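DUF1116 domain-containing protein (Enterococcus faecalis, PDB 3CLQ) is of unknown function but is probably related to AllG, a subunit of oxamate carbamoyltransferase. Local coordinates at residues Asn36-Met41 with Thr126-Leu131; Ile53-Met58 with Ile91-Cys96; Ala65-Leu70 with Ala80-Val85; Asn112-Ile117 with Leu159-His164. All blocks are in the same frame, centred on the assembly; numbering follows the deposited sequence.

Interaction 1: Asn36-Met41 with Thr126-Leu131; sequences NVMPDM and TAFTNL
Phe128 points from its strand straight into the chain at Val37, Met38 and Pro39, and all contact between the two segments converges on its side chain. Met38, a selenomethionine, provides the Met-aromatic part. Its CG sits over one face, 4.0 Å from the centroid of the Phe128 ring and 13° off the normal, a CH-pi contact. Its selenium lies farther out and oblique to the ring, 4.7 Å from the same centroid, and instead packs against the root of the side chain, with SE 3.9 Å from Phe128 CB. A chi1 of -59°, CG anti to the carbonyl carbon, places that methylene over the ring.

Phe128 belongs to strand 126-130, an outermost strand within this chain of a four-stranded antiparallel sheet, whereas Val37 and Met38 mark the passage from the short helix 34-37 into loop. The contact therefore lays that loop against the side of the sheet's end strand, and Ile117 of the adjacent strand also touches Phe128.

The apolar contacts lie farther along the ring. Val37 CG2 meets Phe128 CE1 at 3.8 Å, and Pro39 CD approaches Phe128 CE2 at 3.6 Å, obliquely to the ring. Between them the backbone carbonyl of Val37 comes obliquely to the ring's far end, O to Phe128 CZ 3.4 Å. The carbonyl of Pro39 is hydrogen-bonded to His99 ND1.

Interaction 2: Ile53-Met58 with Ile91-Cys96; sequences ITYENM and ITFSPC
Tyr55 and Met58, the latter a selenomethionine, are the two ends of a type I beta turn, and both reach the ring of Phe93 on strand 92-95. The turn is closed by the backbone bond from Met58 N to Tyr55 O, 2.8 Å, and both side chains leave it toward the same aromatic partner.

The aromatic part is mostly a CH-pi contact. Tyr55 CB stands over one face of Phe93, 4.3 Å from the ring centroid and 19° off the normal, displaced toward the rim beside CE2 and CZ. The two rings are nearly parallel, their planes 26° apart, but they have slid past each other until the centroids are 5.7 Å apart, and they barely overlap. With CG of Tyr55 anti to the backbone N (chi1 171°), the phenol runs on beyond Phe93 instead of lying over it. On the opposite face of Phe93 rests CG2 of Ile91, two residues earlier in the same segment.

The Met-aromatic part is looser. The extended side chain of Met58 brings its methyl CE to 3.9 Å from Phe93 CD1, while SE remains 5.5 Å from the centroid of the Phe93 ring and oblique to it.

The polar end of Tyr55 serves other elements: its OH is hydrogen-bonded to Asp83 of helix 79-87. Val66 of helix 60-73 and Ala86 of helix 79-87 touch both aromatic side chains, while Ile46 of the parallel neighbour strand 45-48 packs on Phe93; the turn thus closes over a small core between two helices and a two-stranded sheet.

Interaction 3: Ala65-Leu70 with Ala80-Val85; sequences AVQGAL and ADADRV
Helices 65-70 and 80-85 cross at nearly a right angle, 103° between their directions, with axes 8.6 Å apart at closest approach and the backbones nearest at Gln67 and Ala82. The apolar part of the crossing is centred on Ala82, whose methyl is directed at the other helix, its CB 3.7 Å from Gln67 CG. From the next turn of the helix Leu70 reaches the same methyl, its CB 4.3 Å from Ala82 CB, so that the small side chain fits between a glutamine stem and a leucine.

The two segments are parts of helix 60-73 and helix 79-87, two consecutive helices joined by a short connection and packed almost at right angles. Leu70 also touches Ile91, which leads into the strand that follows.

Beyond the apolar crossing, Gln67 and Asp83 run side by side and point the same way, with amide and carboxylate planes 42° apart. The extended chain of Gln67 (chi2 159°) carries its amide past Ala82 to lie alongside Asp83, NE2 3.4 Å from Asp83 CB. The amide and the carboxylate are not bonded directly to each other; instead Gln67 NE2 is hydrogen-bonded to Tyr55 OH, the hydroxyl that also holds the Asp83 carboxylate. Asp83 OD1 further forms a salt bridge with Arg87 NH1, one turn farther along helix 79-87, and this nearby charge would be expected to favour the ionised form of Asp83.

Interaction 4: Asn112-Ile117 with Leu159-His164; sequences NMYVHI and LGPLLH
The backbone of Gly160 lies over the ring of Tyr114. Its CA stands above the centre of one face, 3.7 Å from the Tyr114 ring centroid and 9° off the normal, a close CH-pi contact. The peptide that follows continues across the same face: Gly160 C is 3.7 Å from Tyr114 CE2, and Pro161 N is 3.8 Å from Tyr114 CZ. A glycine hydrogen in place of a side chain lets helix and ring come this near.

Pro161 crosses the tyrosine side chain at about a right angle near its hydroxyl end. Its CD is 3.9 Å from Tyr114 CZ, and Pro161 CG is 3.8 Å from Tyr114 OH. One turn on from Gly160, His164 only brushes the ring, its CB standing 4.4 Å from Tyr114 CE2 and oblique to the ring; its imidazole ND1 is hydrogen-bonded to Phe31 O in the neighbouring strand 26-33.

The helix is kinked here, since the proline nitrogen has no hydrogen to give to the preceding turn, and it is this Gly-Pro step that faces the tyrosine. Strand 114-117 and helix 159-164 run nearly parallel, 22° between directions, with axes 9.1 Å apart at closest approach: a helix lying along an antiparallel sheet, as in two-layer alpha+beta packing, with helix 146-168 set against the four-stranded sheet.

In the fold
Interactions 1 and 4 belong to the same antiparallel sheet: strands 126-130 and 114-120 are neighbours in it, bonded through Thr129 O and His116 N, and the contact centres are about 11 Å apart. Interactions 2 and 3 form a second cluster, about 13 Å between centres, linked by Tyr55. The clusters meet lightly where Ala69 touches Met113. Interaction 2 is the most buried; the other three mix buried and partly exposed residues, with interaction 3 farthest from the chain's centre. Aromatic rings receive CH groups in interactions 1, 2 and 4, two of them from loops carrying selenomethionine and one from a helix backbone. Interaction 3, between helices, pairs close apolar packing round an alanine methyl with polar side chains at its margin.

Interaction 1: Asn36-Met41 with Thr126-Leu131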
loop_
_atom_site.group_PDB
_atom_site.type_symbol
_atom_site.label_atom_id
_atom_site.label_comp_id
_atom_site.label_asym_id
_atom_site.label_seq_id
_atom_site.Cartn_x
_atom_site.Cartn_y
_atom_site.Cartn_z
ATOM N N ASN B 36 24.890 -6.332 -21.582
ATOM C CA ASN B 36 25.213 -7.692 -21.135
ATOM C C ASN B 36 24.081 -8.697 -21.299
ATOM O O ASN B 36 24.338 -9.895 -21.333
ATOM C CB ASN B 36 25.638 -7.727 -19.663
ATOM C CG ASN B 36 26.915 -6.984 -19.401
ATOM O OD1 ASN B 36 27.712 -6.756 -20.306
ATOM N ND2 ASN B 36 27.122 -6.597 -18.145
ATOM N N VAL B 37 22.831 -8.243 -21.356
ATOM C CA VAL B 37 21.737 -9.207 -21.265
ATOM C C VAL B 37 20.635 -9.107 -22.315
ATOM O O VAL B 37 19.881 -10.055 -22.509
ATOM C CB VAL B 37 21.112 -9.200 -19.862
ATOM C CG1 VAL B 37 22.161 -9.524 -18.821
ATOM C CG2 VAL B 37 20.475 -7.861 -19.573
HETATM N N MSE B 38 20.535 -7.974 -22.994
HETATM C CA MSE B 38 19.451 -7.765 -23.960
HETATM C C MSE B 38 19.775 -8.347 -25.331
HETATM O O MSE B 38 20.941 -8.461 -25.682
HETATM C CB MSE B 38 19.127 -6.280 -24.067
HETATM C CG MSE B 38 18.713 -5.688 -22.724
HETATM SE SE MSE B 38 17.575 -4.106 -22.911
HETATM C CE MSE B 38 17.006 -4.398 -24.753
ATOM N N PRO B 39 18.729 -8.705 -26.112
ATOM C CA PRO B 39 18.899 -9.264 -27.463
ATOM C C PRO B 39 19.378 -8.212 -28.466
ATOM O O PRO B 39 18.915 -7.072 -28.420
ATOM C CB PRO B 39 17.479 -9.731 -27.849
ATOM C CG PRO B 39 16.614 -9.526 -26.653
ATOM C CD PRO B 39 17.305 -8.553 -25.754
ATOM N N ASP B 40 20.298 -8.608 -29.349
ATOM C CA ASP B 40 20.806 -7.768 -30.449
ATOM C C ASP B 40 21.273 -6.385 -30.009
ATOM O O ASP B 40 20.965 -5.388 -30.639
ATOM C CB ASP B 40 19.759 -7.624 -31.561
ATOM C CG ASP B 40 18.997 -8.907 -31.817
ATOM O OD1 ASP B 40 17.786 -8.966 -31.465
ATOM O OD2 ASP B 40 19.613 -9.853 -32.358
HETATM N N MSE B 41 22.022 -6.328 -28.923
HETATM C CA MSE B 41 22.621 -5.075 -28.501
HETATM C C MSE B 41 24.022 -4.879 -29.100
HETATM O O MSE B 41 24.795 -5.823 -29.241
HETATM C CB MSE B 41 22.721 -5.050 -26.982
HETATM C CG MSE B 41 22.729 -3.663 -26.398
HETATM SE SE MSE B 41 20.950 -2.886 -26.459
HETATM C CE MSE B 41 21.267 -1.249 -25.430
ATOM N N THR B 126 11.654 -13.535 -21.695
ATOM C CA THR B 126 12.202 -12.478 -20.847
ATOM C C THR B 126 11.841 -11.082 -21.380
ATOM O O THR B 126 11.805 -10.859 -22.588
ATOM C CB THR B 126 13.750 -12.580 -20.777
ATOM O OG1 THR B 126 14.141 -13.886 -20.353
ATOM C CG2 THR B 126 14.302 -11.567 -19.815
ATOM N N ALA B 127 11.587 -10.143 -20.475
ATOM C CA ALA B 127 11.475 -8.744 -20.873
ATOM C C ALA B 127 12.464 -7.919 -20.072
ATOM O O ALA B 127 13.036 -8.415 -19.100
ATOM C CB ALA B 127 10.095 -8.240 -20.662
ATOM N N PHE B 128 12.657 -6.667 -20.477
ATOM C CA PHE B 128 13.596 -5.771 -19.818
ATOM C C PHE B 128 13.037 -4.346 -19.760
ATOM O O PHE B 128 12.319 -3.924 -20.683
ATOM C CB PHE B 128 14.885 -5.709 -20.644
ATOM C CG PHE B 128 15.499 -7.052 -20.954
ATOM C CD1 PHE B 128 16.352 -7.676 -20.039
ATOM C CD2 PHE B 128 15.258 -7.672 -22.172
ATOM C CE1 PHE B 128 16.940 -8.906 -20.339
ATOM C CE2 PHE B 128 15.830 -8.913 -22.463
ATOM C CZ PHE B 128 16.673 -9.531 -21.543
ATOM N N THR B 129 13.378 -3.601 -18.707
ATOM C CA THR B 129 13.193 -2.134 -18.674
ATOM C C THR B 129 14.255 -1.516 -17.833
ATOM O O THR B 129 14.780 -2.166 -16.945
ATOM C CB THR B 129 11.858 -1.618 -18.057
ATOM O OG1 THR B 129 11.270 -2.585 -17.165
ATOM C CG2 THR B 129 10.888 -1.262 -19.123
ATOM N N ASN B 130 14.545 -0.247 -18.085
ATOM C CA ASN B 130 15.514 0.475 -17.282
ATOM C C ASN B 130 14.878 0.842 -15.959
ATOM O O ASN B 130 13.709 0.528 -15.708
ATOM C CB ASN B 130 15.949 1.758 -17.967
ATOM C CG ASN B 130 14.851 2.776 -17.977
ATOM O OD1 ASN B 130 13.872 2.635 -17.251
ATOM N ND2 ASN B 130 14.985 3.797 -18.824
ATOM N N LEU B 131 15.673 1.510 -15.129
ATOM C CA LEU B 131 15.272 1.921 -13.807
ATOM C C LEU B 131 14.776 3.353 -13.801
ATOM O O LEU B 131 15.138 4.159 -14.649
ATOM C CB LEU B 131 16.446 1.802 -12.848
ATOM C CG LEU B 131 16.821 0.393 -12.401
ATOM C CD1 LEU B 131 17.156 -0.477 -13.609
ATOM C CD2 LEU B 131 18.003 0.471 -11.463
#

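Interaction 2: Ile53-Met58 with Ile91-Cys96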
loop_
_atom_site.group_PDB
_atom_site.type_symbol
_atom_site.label_atom_id
_atom_site.label_comp_id
_atom_site.label_asym_id
_atom_site.label_seq_id
_atom_site.Cartn_x
_atom_site.Cartn_y
_atom_site.Cartn_z
ATOM N N ILE B 53 11.150 5.050 -35.542
ATOM C CA ILE B 53 11.221 6.472 -35.861
ATOM C C ILE B 53 12.680 6.903 -36.023
ATOM O O ILE B 53 13.503 6.708 -35.136
ATOM C CB ILE B 53 10.532 7.326 -34.767
ATOM C CG1 ILE B 53 10.462 8.796 -35.172
ATOM C CG2 ILE B 53 11.259 7.172 -33.437
ATOM C CD1 ILE B 53 9.342 9.547 -34.527
ATOM N N THR B 54 13.011 7.478 -37.161
ATOM C CA THR B 54 14.357 8.002 -37.322
ATOM C C THR B 54 14.612 9.119 -36.315
ATOM O O THR B 54 13.678 9.635 -35.705
ATOM C CB THR B 54 14.596 8.520 -38.735
ATOM O OG1 THR B 54 13.587 9.481 -39.044
ATOM C CG2 THR B 54 14.513 7.383 -39.723
ATOM N N TYR B 55 15.880 9.478 -36.145
ATOM C CA TYR B 55 16.258 10.489 -35.177
ATOM C C TYR B 55 15.754 11.849 -35.630
ATOM O O TYR B 55 15.152 12.575 -34.840
ATOM C CB TYR B 55 17.771 10.509 -34.976
ATOM C CG TYR B 55 18.261 11.668 -34.144
ATOM C CD1 TYR B 55 18.149 11.648 -32.762
ATOM C CD2 TYR B 55 18.838 12.791 -34.738
ATOM C CE1 TYR B 55 18.594 12.707 -31.987
ATOM C CE2 TYR B 55 19.295 13.860 -33.969
ATOM C CZ TYR B 55 19.170 13.808 -32.590
ATOM O OH TYR B 55 19.613 14.852 -31.805
ATOM N N GLU B 56 15.980 12.188 -36.898
ATOM C CA GLU B 56 15.567 13.502 -37.396
ATOM C C GLU B 56 14.087 13.775 -37.174
ATOM O O GLU B 56 13.688 14.920 -36.994
ATOM C CB GLU B 56 15.910 13.707 -38.882
ATOM C CG GLU B 56 17.390 13.702 -39.203
ATOM C CD GLU B 56 17.976 12.319 -39.046
ATOM O OE1 GLU B 56 17.257 11.343 -39.366
ATOM O OE2 GLU B 56 19.134 12.199 -38.584
ATOM N N ASN B 57 13.260 12.740 -37.179
ATOM C CA ASN B 57 11.842 12.981 -36.951
ATOM C C ASN B 57 11.409 12.916 -35.484
ATOM O O ASN B 57 10.252 13.185 -35.174
ATOM C CB ASN B 57 10.976 12.110 -37.861
ATOM C CG ASN B 57 11.325 12.297 -39.333
ATOM O OD1 ASN B 57 11.724 13.390 -39.761
ATOM N ND2 ASN B 57 11.189 11.233 -40.116
HETATM N N MSE B 58 12.336 12.607 -34.580
HETATM C CA MSE B 58 12.005 12.563 -33.140
HETATM C C MSE B 58 11.640 13.947 -32.628
HETATM O O MSE B 58 11.859 14.933 -33.304
HETATM C CB MSE B 58 13.142 11.990 -32.303
HETATM C CG MSE B 58 13.390 10.514 -32.516
HETATM SE SE MSE B 58 14.934 9.905 -31.461
HETATM C CE MSE B 58 14.813 7.967 -31.729
ATOM N N ILE B 91 24.738 5.215 -35.615
ATOM C CA ILE B 91 23.917 4.700 -34.518
ATOM C C ILE B 91 22.662 3.978 -35.006
ATOM O O ILE B 91 21.999 4.427 -35.946
ATOM C CB ILE B 91 23.525 5.815 -33.536
ATOM C CG1 ILE B 91 24.786 6.466 -32.948
ATOM C CG2 ILE B 91 22.647 5.266 -32.446
ATOM C CD1 ILE B 91 24.433 7.593 -31.979
ATOM N N THR B 92 22.356 2.845 -34.383
ATOM C CA THR B 92 21.131 2.118 -34.683
ATOM C C THR B 92 20.065 2.503 -33.651
ATOM O O THR B 92 20.194 2.216 -32.456
ATOM C CB THR B 92 21.358 0.579 -34.673
ATOM O OG1 THR B 92 22.309 0.217 -35.678
ATOM C CG2 THR B 92 20.050 -0.180 -34.915
ATOM N N PHE B 93 19.027 3.182 -34.121
ATOM C CA PHE B 93 17.933 3.583 -33.262
ATOM C C PHE B 93 16.821 2.611 -33.487
ATOM O O PHE B 93 16.275 2.524 -34.588
ATOM C CB PHE B 93 17.440 4.979 -33.614
ATOM C CG PHE B 93 18.424 6.054 -33.299
ATOM C CD1 PHE B 93 18.448 6.639 -32.041
ATOM C CD2 PHE B 93 19.353 6.470 -34.262
ATOM C CE1 PHE B 93 19.363 7.637 -31.750
ATOM C CE2 PHE B 93 20.270 7.454 -33.980
ATOM C CZ PHE B 93 20.281 8.047 -32.733
ATOM N N SER B 94 16.472 1.867 -32.451
ATOM C CA SER B 94 15.326 1.013 -32.594
ATOM C C SER B 94 14.568 0.950 -31.301
ATOM O O SER B 94 15.140 1.197 -30.235
ATOM C CB SER B 94 15.719 -0.375 -33.134
ATOM O OG SER B 94 16.491 -1.104 -32.208
ATOM N N PRO B 95 13.262 0.665 -31.396
ATOM C CA PRO B 95 12.336 0.633 -30.256
ATOM C C PRO B 95 12.668 -0.431 -29.218
ATOM O O PRO B 95 13.135 -1.526 -29.556
ATOM C CB PRO B 95 10.981 0.315 -30.906
ATOM C CG PRO B 95 11.131 0.669 -32.345
ATOM C CD PRO B 95 12.579 0.391 -32.673
ATOM N N CYS B 96 12.403 -0.111 -27.957
ATOM C CA CYS B 96 12.467 -1.090 -26.908
ATOM C C CYS B 96 11.662 -2.309 -27.279
ATOM O O CYS B 96 12.054 -3.448 -26.985
ATOM C CB CYS B 96 11.892 -0.516 -25.632
ATOM S SG CYS B 96 12.829 0.850 -25.018
#

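Interaction 3: Ala65-Leu70 with Ala80-Val85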
loop_
_atom_site.group_PDB
_atom_site.type_symbol
_atom_site.label_atom_id
_atom_site.label_comp_id
_atom_site.label_asym_id
_atom_site.label_seq_id
_atom_site.Cartn_x
_atom_site.Cartn_y
_atom_site.Cartn_z
ATOM N N ALA B 65 16.972 13.341 -24.989
ATOM C CA ALA B 65 17.263 12.061 -24.361
ATOM C C ALA B 65 18.429 11.356 -25.048
ATOM O O ALA B 65 19.408 11.015 -24.404
ATOM C CB ALA B 65 16.047 11.191 -24.357
ATOM N N VAL B 66 18.359 11.144 -26.355
ATOM C CA VAL B 66 19.491 10.478 -26.994
ATOM C C VAL B 66 20.799 11.239 -26.744
ATOM O O VAL B 66 21.877 10.650 -26.734
ATOM C CB VAL B 66 19.294 10.254 -28.516
ATOM C CG1 VAL B 66 17.899 9.680 -28.792
ATOM C CG2 VAL B 66 19.503 11.528 -29.253
ATOM N N GLN B 67 20.698 12.542 -26.524
ATOM C CA GLN B 67 21.888 13.372 -26.357
ATOM C C GLN B 67 22.536 13.179 -25.002
ATOM O O GLN B 67 23.762 13.067 -24.900
ATOM C CB GLN B 67 21.549 14.848 -26.567
ATOM C CG GLN B 67 21.588 15.264 -28.034
ATOM C CD GLN B 67 20.789 16.518 -28.288
ATOM O OE1 GLN B 67 20.673 17.384 -27.414
ATOM N NE2 GLN B 67 20.218 16.620 -29.485
ATOM N N GLY B 68 21.700 13.152 -23.965
ATOM C CA GLY B 68 22.184 12.962 -22.612
ATOM C C GLY B 68 22.792 11.583 -22.588
ATOM O O GLY B 68 23.877 11.375 -22.053
ATOM N N ALA B 69 22.092 10.648 -23.216
ATOM C CA ALA B 69 22.507 9.259 -23.229
ATOM C C ALA B 69 23.877 9.151 -23.855
ATOM O O ALA B 69 24.792 8.550 -23.277
ATOM C CB ALA B 69 21.515 8.420 -24.013
ATOM N N LEU B 70 24.013 9.738 -25.035
ATOM C CA LEU B 70 25.260 9.662 -25.761
ATOM C C LEU B 70 26.419 10.198 -24.932
ATOM O O LEU B 70 27.497 9.599 -24.898
ATOM C CB LEU B 70 25.134 10.385 -27.101
ATOM C CG LEU B 70 24.971 9.532 -28.378
ATOM C CD1 LEU B 70 24.794 8.034 -28.130
ATOM C CD2 LEU B 70 23.860 10.062 -29.265
ATOM N N ALA B 80 25.587 19.771 -27.830
ATOM C CA ALA B 80 25.664 20.210 -29.221
ATOM C C ALA B 80 26.435 19.214 -30.111
ATOM O O ALA B 80 26.066 18.982 -31.272
ATOM C CB ALA B 80 26.278 21.603 -29.302
ATOM N N ASP B 81 27.500 18.626 -29.555
ATOM C CA ASP B 81 28.258 17.588 -30.245
ATOM C C ASP B 81 27.421 16.323 -30.422
ATOM O O ASP B 81 27.362 15.759 -31.519
ATOM C CB ASP B 81 29.549 17.277 -29.475
ATOM C CG ASP B 81 30.146 15.916 -29.832
ATOM O OD1 ASP B 81 29.528 15.172 -30.701
ATOM O OD2 ASP B 81 31.248 15.587 -29.237
ATOM N N ALA B 82 26.777 15.887 -29.337
ATOM C CA ALA B 82 25.958 14.677 -29.359
ATOM C C ALA B 82 24.993 14.668 -30.534
ATOM O O ALA B 82 24.982 13.726 -31.344
ATOM C CB ALA B 82 25.198 14.544 -28.053
ATOM N N ASP B 83 24.181 15.729 -30.609
ATOM C CA ASP B 83 23.283 15.952 -31.732
ATOM C C ASP B 83 23.953 15.712 -33.106
ATOM O O ASP B 83 23.302 15.263 -34.057
ATOM C CB ASP B 83 22.700 17.368 -31.658
ATOM C CG ASP B 83 21.738 17.657 -32.788
ATOM O OD1 ASP B 83 21.073 16.695 -33.251
ATOM O OD2 ASP B 83 21.647 18.838 -33.222
ATOM N N ARG B 84 25.249 16.005 -33.213
ATOM C CA ARG B 84 25.949 15.729 -34.462
ATOM C C ARG B 84 26.151 14.229 -34.685
ATOM O O ARG B 84 25.904 13.716 -35.777
ATOM C CB ARG B 84 27.284 16.467 -34.520
ATOM C CG ARG B 84 27.859 16.583 -35.917
ATOM C CD ARG B 84 29.156 17.392 -35.925
ATOM N NE ARG B 84 30.096 16.869 -34.937
ATOM C CZ ARG B 84 30.244 17.381 -33.714
ATOM N NH1 ARG B 84 31.112 16.831 -32.872
ATOM N NH2 ARG B 84 29.526 18.447 -33.330
ATOM N N VAL B 85 26.596 13.527 -33.650
ATOM C CA VAL B 85 26.829 12.085 -33.747
ATOM C C VAL B 85 25.559 11.302 -34.096
ATOM O O VAL B 85 25.592 10.377 -34.924
ATOM C CB VAL B 85 27.415 11.529 -32.435
ATOM C CG1 VAL B 85 27.822 10.064 -32.599
ATOM C CG2 VAL B 85 28.594 12.375 -31.991
#

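Interaction 4: Asn112-Ile117 with Leu159-His164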
loop_
_atom_site.group_PDB
_atom_site.type_symbol
_atom_site.label_atom_id
_atom_site.label_comp_id
_atom_site.label_asym_id
_atom_site.label_seq_id
_atom_site.Cartn_x
_atom_site.Cartn_y
_atom_site.Cartn_z
ATOM N N ASN B 112 24.963 0.934 -21.330
ATOM C CA ASN B 112 25.442 0.964 -19.931
ATOM C C ASN B 112 24.441 1.360 -18.840
ATOM O O ASN B 112 24.805 1.487 -17.666
ATOM C CB ASN B 112 26.723 1.775 -19.817
ATOM C CG ASN B 112 27.856 1.119 -20.530
ATOM O OD1 ASN B 112 28.312 0.051 -20.127
ATOM N ND2 ASN B 112 28.303 1.725 -21.615
HETATM N N MSE B 113 23.181 1.543 -19.216
HETATM C CA MSE B 113 22.146 1.670 -18.214
HETATM C C MSE B 113 21.820 0.292 -17.677
HETATM O O MSE B 113 21.935 -0.696 -18.401
HETATM C CB MSE B 113 20.905 2.320 -18.798
HETATM C CG MSE B 113 21.132 3.769 -19.078
HETATM SE SE MSE B 113 19.699 4.554 -20.123
HETATM C CE MSE B 113 20.823 5.643 -21.278
ATOM N N TYR B 114 21.433 0.229 -16.405
ATOM C CA TYR B 114 20.999 -1.025 -15.823
ATOM C C TYR B 114 19.534 -1.241 -16.142
ATOM O O TYR B 114 18.768 -0.279 -16.186
ATOM C CB TYR B 114 21.242 -1.023 -14.321
ATOM C CG TYR B 114 22.581 -1.580 -13.995
ATOM C CD1 TYR B 114 23.730 -0.804 -14.151
ATOM C CD2 TYR B 114 22.721 -2.897 -13.586
ATOM C CE1 TYR B 114 25.004 -1.337 -13.887
ATOM C CE2 TYR B 114 23.976 -3.435 -13.310
ATOM C CZ TYR B 114 25.109 -2.650 -13.472
ATOM O OH TYR B 114 26.341 -3.176 -13.214
ATOM N N VAL B 115 19.161 -2.496 -16.389
ATOM C CA VAL B 115 17.763 -2.870 -16.636
ATOM C C VAL B 115 17.297 -3.984 -15.689
ATOM O O VAL B 115 18.123 -4.768 -15.236
ATOM C CB VAL B 115 17.532 -3.317 -18.115
ATOM C CG1 VAL B 115 17.597 -2.133 -19.051
ATOM C CG2 VAL B 115 18.539 -4.397 -18.542
ATOM N N HIS B 116 15.989 -4.025 -15.376
ATOM C CA HIS B 116 15.356 -5.183 -14.699
ATOM C C HIS B 116 15.426 -6.381 -15.626
ATOM O O HIS B 116 15.157 -6.251 -16.812
ATOM C CB HIS B 116 13.851 -4.978 -14.469
ATOM C CG HIS B 116 13.496 -3.766 -13.679
ATOM N ND1 HIS B 116 13.776 -2.487 -14.107
ATOM C CD2 HIS B 116 12.806 -3.633 -12.523
ATOM C CE1 HIS B 116 13.318 -1.621 -13.217
ATOM N NE2 HIS B 116 12.725 -2.291 -12.249
ATOM N N ILE B 117 15.746 -7.554 -15.110
ATOM C CA ILE B 117 15.609 -8.733 -15.934
ATOM C C ILE B 117 14.437 -9.530 -15.398
ATOM O O ILE B 117 14.502 -10.044 -14.275
ATOM C CB ILE B 117 16.834 -9.604 -15.872
ATOM C CG1 ILE B 117 18.088 -8.755 -16.012
ATOM C CG2 ILE B 117 16.775 -10.627 -16.964
ATOM C CD1 ILE B 117 19.268 -9.318 -15.246
ATOM N N LEU B 159 24.358 2.153 -7.441
ATOM C CA LEU B 159 23.006 1.611 -7.397
ATOM C C LEU B 159 22.800 0.328 -8.230
ATOM O O LEU B 159 22.338 -0.697 -7.724
ATOM C CB LEU B 159 22.007 2.662 -7.848
ATOM C CG LEU B 159 20.562 2.165 -7.888
ATOM C CD1 LEU B 159 20.010 1.732 -6.505
ATOM C CD2 LEU B 159 19.696 3.256 -8.519
ATOM N N GLY B 160 23.145 0.391 -9.507
ATOM C CA GLY B 160 23.074 -0.774 -10.393
ATOM C C GLY B 160 23.728 -2.054 -9.893
ATOM O O GLY B 160 23.052 -3.066 -9.714
ATOM N N PRO B 161 25.057 -2.027 -9.696
ATOM C CA PRO B 161 25.806 -3.148 -9.137
ATOM C C PRO B 161 25.216 -3.658 -7.825
ATOM O O PRO B 161 25.084 -4.868 -7.619
ATOM C CB PRO B 161 27.182 -2.539 -8.896
ATOM C CG PRO B 161 27.310 -1.509 -9.963
ATOM C CD PRO B 161 25.944 -0.900 -10.039
ATOM N N LEU B 162 24.843 -2.734 -6.952
ATOM C CA LEU B 162 24.175 -3.095 -5.712
ATOM C C LEU B 162 22.955 -3.957 -6.024
ATOM O O LEU B 162 22.764 -5.007 -5.420
ATOM C CB LEU B 162 23.768 -1.845 -4.947
ATOM C CG LEU B 162 23.427 -1.967 -3.449
ATOM C CD1 LEU B 162 22.844 -0.667 -2.921
ATOM C CD2 LEU B 162 22.456 -3.087 -3.168
ATOM N N LEU B 163 22.134 -3.531 -6.972
ATOM C CA LEU B 163 20.917 -4.274 -7.246
ATOM C C LEU B 163 21.220 -5.654 -7.766
ATOM O O LEU B 163 20.637 -6.627 -7.314
ATOM C CB LEU B 163 20.013 -3.544 -8.230
ATOM C CG LEU B 163 18.862 -2.817 -7.544
ATOM C CD1 LEU B 163 18.878 -3.236 -6.114
ATOM C CD2 LEU B 163 18.993 -1.300 -7.655
ATOM N N HIS B 164 22.138 -5.727 -8.715
ATOM C CA HIS B 164 22.557 -6.983 -9.328
ATOM C C HIS B 164 23.036 -7.966 -8.275
ATOM O O HIS B 164 22.642 -9.133 -8.288
ATOM C CB HIS B 164 23.695 -6.700 -10.306
ATOM C CG HIS B 164 24.422 -7.919 -10.785
ATOM N ND1 HIS B 164 24.034 -8.627 -11.906
ATOM C CD2 HIS B 164 25.553 -8.515 -10.338
ATOM C CE1 HIS B 164 24.884 -9.619 -12.118
ATOM N NE2 HIS B 164 25.810 -9.577 -11.175
#